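Glutamine cyclotransferase (Zymomonas mobilis, PDB 3NOL) catalyses the cyclisation of N-terminal glutamine to pyroglutamate with release of ammonia, using a beta-propeller fold that holds a calcium ion. Local coordinates at residues Glu216-Gly229 with Phe240-Ile252. Sequence-based numbering, arbitrary orientation.
Sequences EAGPLPSPIDVLNG and FVTGKLWPKVFEI
Strand 227-229 and strand 240-243 form the start and end of an antiparallel beta hairpin at the inner edge of a propeller blade, and the proline-rich loop 217-226 leading into it wraps round the turn that follows, from Gly-243 to Trp-246. Asn-228 N donates to Thr-242 O (2.9 Å), Thr-242 N to Gly-229 O and, past the strand end, Lys-244 N to Val-226 O. Between the first and last of these, Leu-227 and Gly-243 form a non-hydrogen-bonded pair. The indole of Trp-246 turns back over the turn: with CG anti to the carbonyl carbon (chi1 -78°), one ring face lies against Gly-243 CA, and NE1 donates a hydrogen bond to Asp-225 O at 2.8 Å. That oxygen lies in the ring plane, but the donor stands above the carbonyl plane. Leu-227 CD1 lies 3.5 Å from Trp-246 CH2, on the six-membered ring, while Ile-224 CG1 meets CD1 of Trp-246 at 3.8 Å. Replacing the indole of Trp-246 by an alanine is likely to leave Asp-225 O without its NE1 donor and open a gap beside Ile-224 and Leu-227. Asp-225 and Lys-244 lie side by side, CB to CB 3.5 Å, but their charges are linked through a water that donates to Asp-225 OD1 and accepts from Lys-244 NZ; Lys-244 also forms a salt bridge with Glu-46. Earlier in the loop, Pro-221 CD packs crosswise on Pro-247 CD, and Ala-217 CB approaches the edge of the Phe-250 ring, 3.6 Å from CZ. Asn-228 bonds through its amide to Thr-45 O and Glu-176 N, Glu-176 belonging to the calcium site. Backbone bonds thus fix the hairpin register, the indole ties the incoming loop to the turn by one hydrogen bond and apolar contacts, and the water bridges carboxylate and ammonium, while Glu-46 probably takes the larger share of the lysine's charge.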
ATOM      1  N   GLU A 216      14.629  -2.890  15.161  1.00 17.61           N
ATOM      2  CA  GLU A 216      13.625  -3.329  16.136  1.00 17.41           C
ATOM      3  C   GLU A 216      12.770  -4.518  15.615  1.00 16.70           C
ATOM      4  O   GLU A 216      11.770  -4.900  16.241  1.00 17.04           O
ATOM      5  CB  GLU A 216      12.723  -2.137  16.535  1.00 17.23           C
ATOM      6  CG  GLU A 216      13.484  -1.015  17.300  1.00 19.49           C
ATOM      7  CD  GLU A 216      12.612   0.196  17.648  1.00 19.55           C
ATOM      8  OE1 GLU A 216      11.610   0.044  18.390  1.00 22.99           O
ATOM      9  OE2 GLU A 216      12.938   1.313  17.190  1.00 22.86           O
ATOM     10  N   ALA A 217      13.162  -5.092  14.478  1.00 15.30           N
ATOM     11  CA  ALA A 217      12.372  -6.163  13.823  1.00 14.24           C
ATOM     12  C   ALA A 217      12.725  -7.595  14.260  1.00 14.33           C
ATOM     13  O   ALA A 217      12.111  -8.558  13.768  1.00 13.86           O
ATOM     14  CB  ALA A 217      12.487  -6.057  12.293  1.00 14.19           C
ATOM     15  N   GLY A 218      13.696  -7.736  15.165  1.00 14.15           N
ATOM     16  CA  GLY A 218      14.268  -9.052  15.473  1.00 14.35           C
ATOM     17  C   GLY A 218      15.187  -9.569  14.361  1.00 14.52           C
ATOM     18  O   GLY A 218      15.566  -8.819  13.453  1.00 14.58           O
ATOM     19  N   PRO A 219      15.569 -10.860  14.426  1.00 14.52           N
ATOM     20  CA  PRO A 219      16.522 -11.379  13.437  1.00 14.20           C
ATOM     21  C   PRO A 219      16.005 -11.164  12.011  1.00 13.50           C
ATOM     22  O   PRO A 219      14.838 -11.452  11.735  1.00 12.73           O
ATOM     23  CB  PRO A 219      16.592 -12.886  13.761  1.00 14.53           C
ATOM     24  CG  PRO A 219      16.153 -12.992  15.183  1.00 15.67           C
ATOM     25  CD  PRO A 219      15.139 -11.897  15.388  1.00 14.79           C
ATOM     26  N   LEU A 220      16.866 -10.662  11.125  1.00 13.02           N
ATOM     27  CA  LEU A 220      16.465 -10.373   9.740  1.00 12.43           C
ATOM     28  C   LEU A 220      16.735 -11.523   8.778  1.00 12.18           C
ATOM     29  O   LEU A 220      17.732 -12.242   8.952  1.00 11.23           O
ATOM     30  CB  LEU A 220      17.197  -9.120   9.221  1.00 12.39           C
ATOM     31  CG  LEU A 220      17.087  -7.808  10.014  1.00 13.50           C
ATOM     32  CD1 LEU A 220      17.923  -6.718   9.343  1.00 12.46           C
ATOM     33  CD2 LEU A 220      15.611  -7.361  10.157  1.00 13.27           C
ATOM     34  N   PRO A 221      15.876 -11.680   7.737  1.00 12.17           N
ATOM     35  CA  PRO A 221      16.156 -12.690   6.723  1.00 12.78           C
ATOM     36  C   PRO A 221      17.243 -12.156   5.808  1.00 13.07           C
ATOM     37  O   PRO A 221      17.509 -10.947   5.786  1.00 12.46           O
ATOM     38  CB  PRO A 221      14.836 -12.789   5.933  1.00 13.42           C
ATOM     39  CG  PRO A 221      14.214 -11.408   6.062  1.00 11.92           C
ATOM     40  CD  PRO A 221      14.658 -10.894   7.423  1.00 12.73           C
ATOM     41  N   SER A 222      17.858 -13.053   5.057  1.00 13.48           N
ATOM     42  CA  SER A 222      18.665 -12.647   3.935  1.00 14.88           C
ATOM     43  C   SER A 222      18.162 -13.447   2.737  1.00 14.91           C
ATOM     44  O   SER A 222      18.115 -14.684   2.779  1.00 16.01           O
ATOM     45  CB  SER A 222      20.152 -12.880   4.200  1.00 14.93           C
ATOM     46  OG  SER A 222      20.932 -12.284   3.175  1.00 16.10           O
ATOM     47  N   PRO A 223      17.751 -12.751   1.672  1.00 15.06           N
ATOM     48  CA  PRO A 223      17.768 -11.312   1.460  1.00 13.90           C
ATOM     49  C   PRO A 223      16.629 -10.575   2.159  1.00 13.13           C
ATOM     50  O   PRO A 223      15.676 -11.201   2.630  1.00 12.63           O
ATOM     51  CB  PRO A 223      17.579 -11.194  -0.051  1.00 15.01           C
ATOM     52  CG  PRO A 223      16.774 -12.354  -0.404  1.00 15.58           C
ATOM     53  CD  PRO A 223      17.202 -13.468   0.505  1.00 15.10           C
ATOM     54  N   ILE A 224      16.742  -9.253   2.210  1.00 11.62           N
ATOM     55  CA  ILE A 224      15.637  -8.389   2.656  1.00 10.79           C
ATOM     56  C   ILE A 224      15.530  -7.210   1.679  1.00 10.47           C
ATOM     57  O   ILE A 224      16.512  -6.848   1.033  1.00 11.73           O
ATOM     58  CB  ILE A 224      15.811  -7.928   4.118  1.00 10.67           C
ATOM     59  CG1 ILE A 224      14.493  -7.337   4.675  1.00 11.27           C
ATOM     60  CG2 ILE A 224      16.978  -6.924   4.241  1.00 11.09           C
ATOM     61  CD1 ILE A 224      14.481  -7.198   6.184  1.00 12.32           C
ATOM     62  N   ASP A 225      14.334  -6.640   1.554  1.00  9.95           N
ATOM     63  CA  ASP A 225      14.054  -5.644   0.519  1.00  9.21           C
ATOM     64  C   ASP A 225      13.441  -4.385   1.220  1.00  9.09           C
ATOM     65  O   ASP A 225      13.605  -4.187   2.460  1.00  8.87           O
ATOM     66  CB  ASP A 225      13.164  -6.303  -0.563  1.00  9.53           C
ATOM     67  CG  ASP A 225      13.210  -5.617  -1.927  1.00 11.69           C
ATOM     68  OD1 ASP A 225      12.828  -4.451  -2.059  1.00  9.70           O
ATOM     69  OD2 ASP A 225      13.561  -6.286  -2.920  1.00 17.34           O
ATOM     70  N   VAL A 226      12.765  -3.540   0.446  1.00  8.13           N
ATOM     71  CA  VAL A 226      12.467  -2.175   0.910  1.00  8.76           C
ATOM     72  C   VAL A 226      11.173  -2.019   1.694  1.00  7.82           C
ATOM     73  O   VAL A 226      10.241  -2.813   1.558  1.00  7.40           O
ATOM     74  CB  VAL A 226      12.456  -1.129  -0.265  1.00  9.70           C
ATOM     75  CG1 VAL A 226      13.791  -1.090  -0.962  1.00 12.16           C
ATOM     76  CG2 VAL A 226      11.363  -1.419  -1.250  1.00  9.57           C
ATOM     77  N   LEU A 227      11.138  -0.970   2.514  1.00  7.11           N
ATOM     78  CA  LEU A 227       9.897  -0.521   3.146  1.00  6.35           C
ATOM     79  C   LEU A 227       8.814  -0.332   2.068  1.00  6.32           C
ATOM     80  O   LEU A 227       9.043   0.314   1.064  1.00  7.06           O
ATOM     81  CB  LEU A 227      10.137   0.807   3.891  1.00  6.56           C
ATOM     82  CG  LEU A 227       8.913   1.387   4.604  1.00  7.22           C
ATOM     83  CD1 LEU A 227       8.615   0.548   5.872  1.00  5.31           C
ATOM     84  CD2 LEU A 227       9.110   2.842   4.980  1.00  8.23           C
ATOM     85  N   ASN A 228       7.631  -0.909   2.289  1.00  6.02           N
ATOM     86  CA  ASN A 228       6.531  -0.807   1.318  1.00  6.48           C
ATOM     87  C   ASN A 228       5.321  -1.525   1.863  1.00  5.92           C
ATOM     88  O   ASN A 228       5.375  -2.743   2.120  1.00  6.36           O
ATOM     89  CB  ASN A 228       6.869  -1.404  -0.073  1.00  6.12           C
ATOM     90  CG  ASN A 228       5.854  -0.971  -1.142  1.00  7.58           C
ATOM     91  OD1 ASN A 228       5.660   0.248  -1.387  1.00  7.41           O
ATOM     92  ND2 ASN A 228       5.163  -1.956  -1.754  1.00  6.36           N
ATOM     93  N   GLY A 229       4.243  -0.766   2.063  1.00  6.43           N
ATOM     94  CA  GLY A 229       2.997  -1.332   2.542  1.00  6.09           C
ATOM     95  C   GLY A 229       2.558  -0.618   3.798  1.00  5.84           C
ATOM     96  O   GLY A 229       3.272  -0.617   4.820  1.00  5.94           O
ATOM     97  N   PHE A 240      -0.535   0.363  10.365  1.00  6.97           N
ATOM     98  CA  PHE A 240       0.352  -0.787  10.185  1.00  6.22           C
ATOM     99  C   PHE A 240       1.292  -0.503   9.023  1.00  6.48           C
ATOM    100  O   PHE A 240       0.846  -0.068   7.946  1.00  6.08           O
ATOM    101  CB  PHE A 240      -0.447  -2.049   9.831  1.00  6.97           C
ATOM    102  CG  PHE A 240      -1.445  -2.467  10.877  1.00  5.21           C
ATOM    103  CD1 PHE A 240      -1.021  -3.178  12.010  1.00  6.44           C
ATOM    104  CD2 PHE A 240      -2.804  -2.150  10.728  1.00  6.83           C
ATOM    105  CE1 PHE A 240      -1.946  -3.592  12.962  1.00  6.17           C
ATOM    106  CE2 PHE A 240      -3.737  -2.561  11.686  1.00  7.12           C
ATOM    107  CZ  PHE A 240      -3.316  -3.276  12.792  1.00  6.40           C
ATOM    108  N   VAL A 241       2.571  -0.804   9.220  1.00  6.87           N
ATOM    109  CA  VAL A 241       3.554  -0.649   8.135  1.00  6.63           C
ATOM    110  C   VAL A 241       4.401  -1.917   8.010  1.00  6.81           C
ATOM    111  O   VAL A 241       4.697  -2.589   9.014  1.00  6.27           O
ATOM    112  CB  VAL A 241       4.467   0.582   8.346  1.00  6.90           C
ATOM    113  CG1 VAL A 241       3.639   1.894   8.266  1.00  6.92           C
ATOM    114  CG2 VAL A 241       5.227   0.488   9.691  1.00  6.00           C
ATOM    115  N   THR A 242       4.764  -2.258   6.777  1.00  5.30           N
ATOM    116  CA  THR A 242       5.671  -3.377   6.545  1.00  6.13           C
ATOM    117  C   THR A 242       6.585  -3.103   5.327  1.00  6.26           C
ATOM    118  O   THR A 242       6.706  -1.960   4.850  1.00  6.67           O
ATOM    119  CB  THR A 242       4.885  -4.749   6.457  1.00  6.50           C
ATOM    120  OG1 THR A 242       5.796  -5.871   6.537  1.00  7.14           O
ATOM    121  CG2 THR A 242       4.059  -4.819   5.173  1.00  6.07           C
ATOM    122  N   GLY A 243       7.258  -4.151   4.862  1.00  6.23           N
ATOM    123  CA  GLY A 243       8.114  -4.024   3.697  1.00  5.96           C
ATOM    124  C   GLY A 243       8.352  -5.369   3.028  1.00  5.97           C
ATOM    125  O   GLY A 243       7.959  -6.461   3.548  1.00  5.74           O
ATOM    126  N   LYS A 244       8.985  -5.294   1.858  1.00  6.47           N
ATOM    127  CA  LYS A 244       9.203  -6.506   1.065  1.00  6.18           C
ATOM    128  C   LYS A 244      10.211  -7.404   1.760  1.00  6.33           C
ATOM    129  O   LYS A 244      11.346  -6.975   2.008  1.00  6.29           O
ATOM    130  CB  LYS A 244       9.655  -6.145  -0.343  1.00  5.77           C
ATOM    131  CG  LYS A 244       8.681  -5.175  -1.072  1.00  6.17           C
ATOM    132  CD  LYS A 244       9.013  -5.141  -2.578  1.00  5.92           C
ATOM    133  CE  LYS A 244       8.355  -3.969  -3.340  1.00  7.07           C
ATOM    134  NZ  LYS A 244       8.751  -3.927  -4.800  1.00  7.92           N
ATOM    135  N   LEU A 245       9.775  -8.632   2.052  1.00  6.88           N
ATOM    136  CA  LEU A 245      10.559  -9.677   2.772  1.00  6.41           C
ATOM    137  C   LEU A 245      10.753  -9.357   4.261  1.00  6.55           C
ATOM    138  O   LEU A 245      11.481 -10.061   4.970  1.00  7.40           O
ATOM    139  CB  LEU A 245      11.910  -9.941   2.092  1.00  6.37           C
ATOM    140  CG  LEU A 245      11.932 -10.113   0.565  1.00  6.53           C
ATOM    141  CD1 LEU A 245      13.370 -10.341   0.065  1.00  7.58           C
ATOM    142  CD2 LEU A 245      11.024 -11.266   0.144  1.00  7.50           C
ATOM    143  N   TRP A 246      10.088  -8.301   4.735  1.00  6.10           N
ATOM    144  CA  TRP A 246      10.246  -7.885   6.120  1.00  6.89           C
ATOM    145  C   TRP A 246       9.661  -8.956   7.052  1.00  7.16           C
ATOM    146  O   TRP A 246       8.613  -9.543   6.750  1.00  7.64           O
ATOM    147  CB  TRP A 246       9.580  -6.527   6.345  1.00  7.29           C
ATOM    148  CG  TRP A 246      10.403  -5.393   5.847  1.00  6.69           C
ATOM    149  CD1 TRP A 246      11.255  -5.379   4.758  1.00  7.13           C
ATOM    150  CD2 TRP A 246      10.500  -4.107   6.447  1.00  8.18           C
ATOM    151  NE1 TRP A 246      11.854  -4.141   4.645  1.00  8.83           N
ATOM    152  CE2 TRP A 246      11.417  -3.345   5.674  1.00  8.02           C
ATOM    153  CE3 TRP A 246       9.913  -3.520   7.571  1.00 10.15           C
ATOM    154  CZ2 TRP A 246      11.747  -2.020   5.996  1.00  8.25           C
ATOM    155  CZ3 TRP A 246      10.248  -2.207   7.888  1.00  7.47           C
ATOM    156  CH2 TRP A 246      11.153  -1.474   7.104  1.00  8.08           C
ATOM    157  N   PRO A 247      10.348  -9.240   8.176  1.00  7.42           N
ATOM    158  CA  PRO A 247       9.875 -10.286   9.108  1.00  7.79           C
ATOM    159  C   PRO A 247       8.723  -9.863  10.019  1.00  7.88           C
ATOM    160  O   PRO A 247       8.209 -10.698  10.778  1.00  7.28           O
ATOM    161  CB  PRO A 247      11.119 -10.570   9.970  1.00  8.84           C
ATOM    162  CG  PRO A 247      11.839  -9.218  10.000  1.00  8.64           C
ATOM    163  CD  PRO A 247      11.637  -8.647   8.611  1.00  8.34           C
ATOM    164  N   LYS A 248       8.359  -8.580   9.975  1.00  7.56           N
ATOM    165  CA  LYS A 248       7.271  -8.068  10.823  1.00  7.59           C
ATOM    166  C   LYS A 248       6.364  -7.093  10.082  1.00  7.61           C
ATOM    167  O   LYS A 248       6.805  -6.443   9.140  1.00  6.99           O
ATOM    168  CB  LYS A 248       7.830  -7.330  12.062  1.00  7.45           C
ATOM    169  CG  LYS A 248       8.732  -8.138  13.020  1.00  7.73           C
ATOM    170  CD  LYS A 248       8.016  -9.309  13.710  1.00 10.42           C
ATOM    171  CE  LYS A 248       8.986  -9.990  14.702  1.00 12.90           C
ATOM    172  NZ  LYS A 248       8.378 -11.200  15.348  1.00 14.51           N
ATOM    173  N   VAL A 249       5.109  -6.992  10.543  1.00  6.97           N
ATOM    174  CA  VAL A 249       4.262  -5.831  10.323  1.00  7.87           C
ATOM    175  C   VAL A 249       4.279  -5.089  11.665  1.00  8.04           C
ATOM    176  O   VAL A 249       4.069  -5.710  12.716  1.00  9.10           O
ATOM    177  CB  VAL A 249       2.793  -6.213  10.000  1.00  7.68           C
ATOM    178  CG1 VAL A 249       1.922  -4.955   9.832  1.00  9.02           C
ATOM    179  CG2 VAL A 249       2.724  -7.099   8.748  1.00  9.15           C
ATOM    180  N   PHE A 250       4.512  -3.789  11.622  1.00  7.67           N
ATOM    181  CA  PHE A 250       4.559  -2.980  12.842  1.00  7.79           C
ATOM    182  C   PHE A 250       3.290  -2.163  12.949  1.00  7.93           C
ATOM    183  O   PHE A 250       2.912  -1.456  12.006  1.00  7.54           O
ATOM    184  CB  PHE A 250       5.738  -2.005  12.818  1.00  8.02           C
ATOM    185  CG  PHE A 250       7.081  -2.680  12.783  1.00  9.26           C
ATOM    186  CD1 PHE A 250       7.776  -2.783  11.589  1.00 10.67           C
ATOM    187  CD2 PHE A 250       7.636  -3.235  13.949  1.00 10.66           C
ATOM    188  CE1 PHE A 250       9.025  -3.426  11.531  1.00 10.36           C
ATOM    189  CE2 PHE A 250       8.881  -3.879  13.916  1.00 10.94           C
ATOM    190  CZ  PHE A 250       9.585  -3.967  12.693  1.00  9.91           C
ATOM    191  N   GLU A 251       2.656  -2.237  14.114  1.00  7.33           N
ATOM    192  CA  GLU A 251       1.595  -1.307  14.456  1.00  7.94           C
ATOM    193  C   GLU A 251       2.285  -0.139  15.162  1.00  7.86           C
ATOM    194  O   GLU A 251       2.967  -0.338  16.188  1.00  8.25           O
ATOM    195  CB  GLU A 251       0.585  -1.989  15.374  1.00  8.14           C
ATOM    196  CG  GLU A 251      -0.493  -1.056  15.863  1.00  8.08           C
ATOM    197  CD  GLU A 251      -1.461  -1.727  16.844  1.00  9.34           C
ATOM    198  OE1 GLU A 251      -2.235  -0.982  17.478  1.00 11.12           O
ATOM    199  OE2 GLU A 251      -1.444  -2.970  16.967  1.00 11.97           O
ATOM    200  N   ILE A 252       2.137   1.053  14.591  1.00  7.55           N
ATOM    201  CA  ILE A 252       2.883   2.232  15.075  1.00  7.86           C
ATOM    202  C   ILE A 252       1.991   3.419  15.399  1.00  8.51           C
ATOM    203  O   ILE A 252       0.955   3.635  14.762  1.00  8.87           O
ATOM    204  CB  ILE A 252       3.968   2.716  14.067  1.00  7.40           C
ATOM    205  CG1 ILE A 252       3.343   3.098  12.698  1.00  5.70           C
ATOM    206  CG2 ILE A 252       5.089   1.700  13.926  1.00  7.78           C
ATOM    207  CD1 ILE A 252       4.355   3.845  11.767  1.00  7.58           C
TER
HETATM  208  O   HOH W   1      11.541  -3.211  -4.258  1.00  9.56           O
HETATM  209  O   HOH W   2       5.612   0.812   4.741  1.00  7.31           O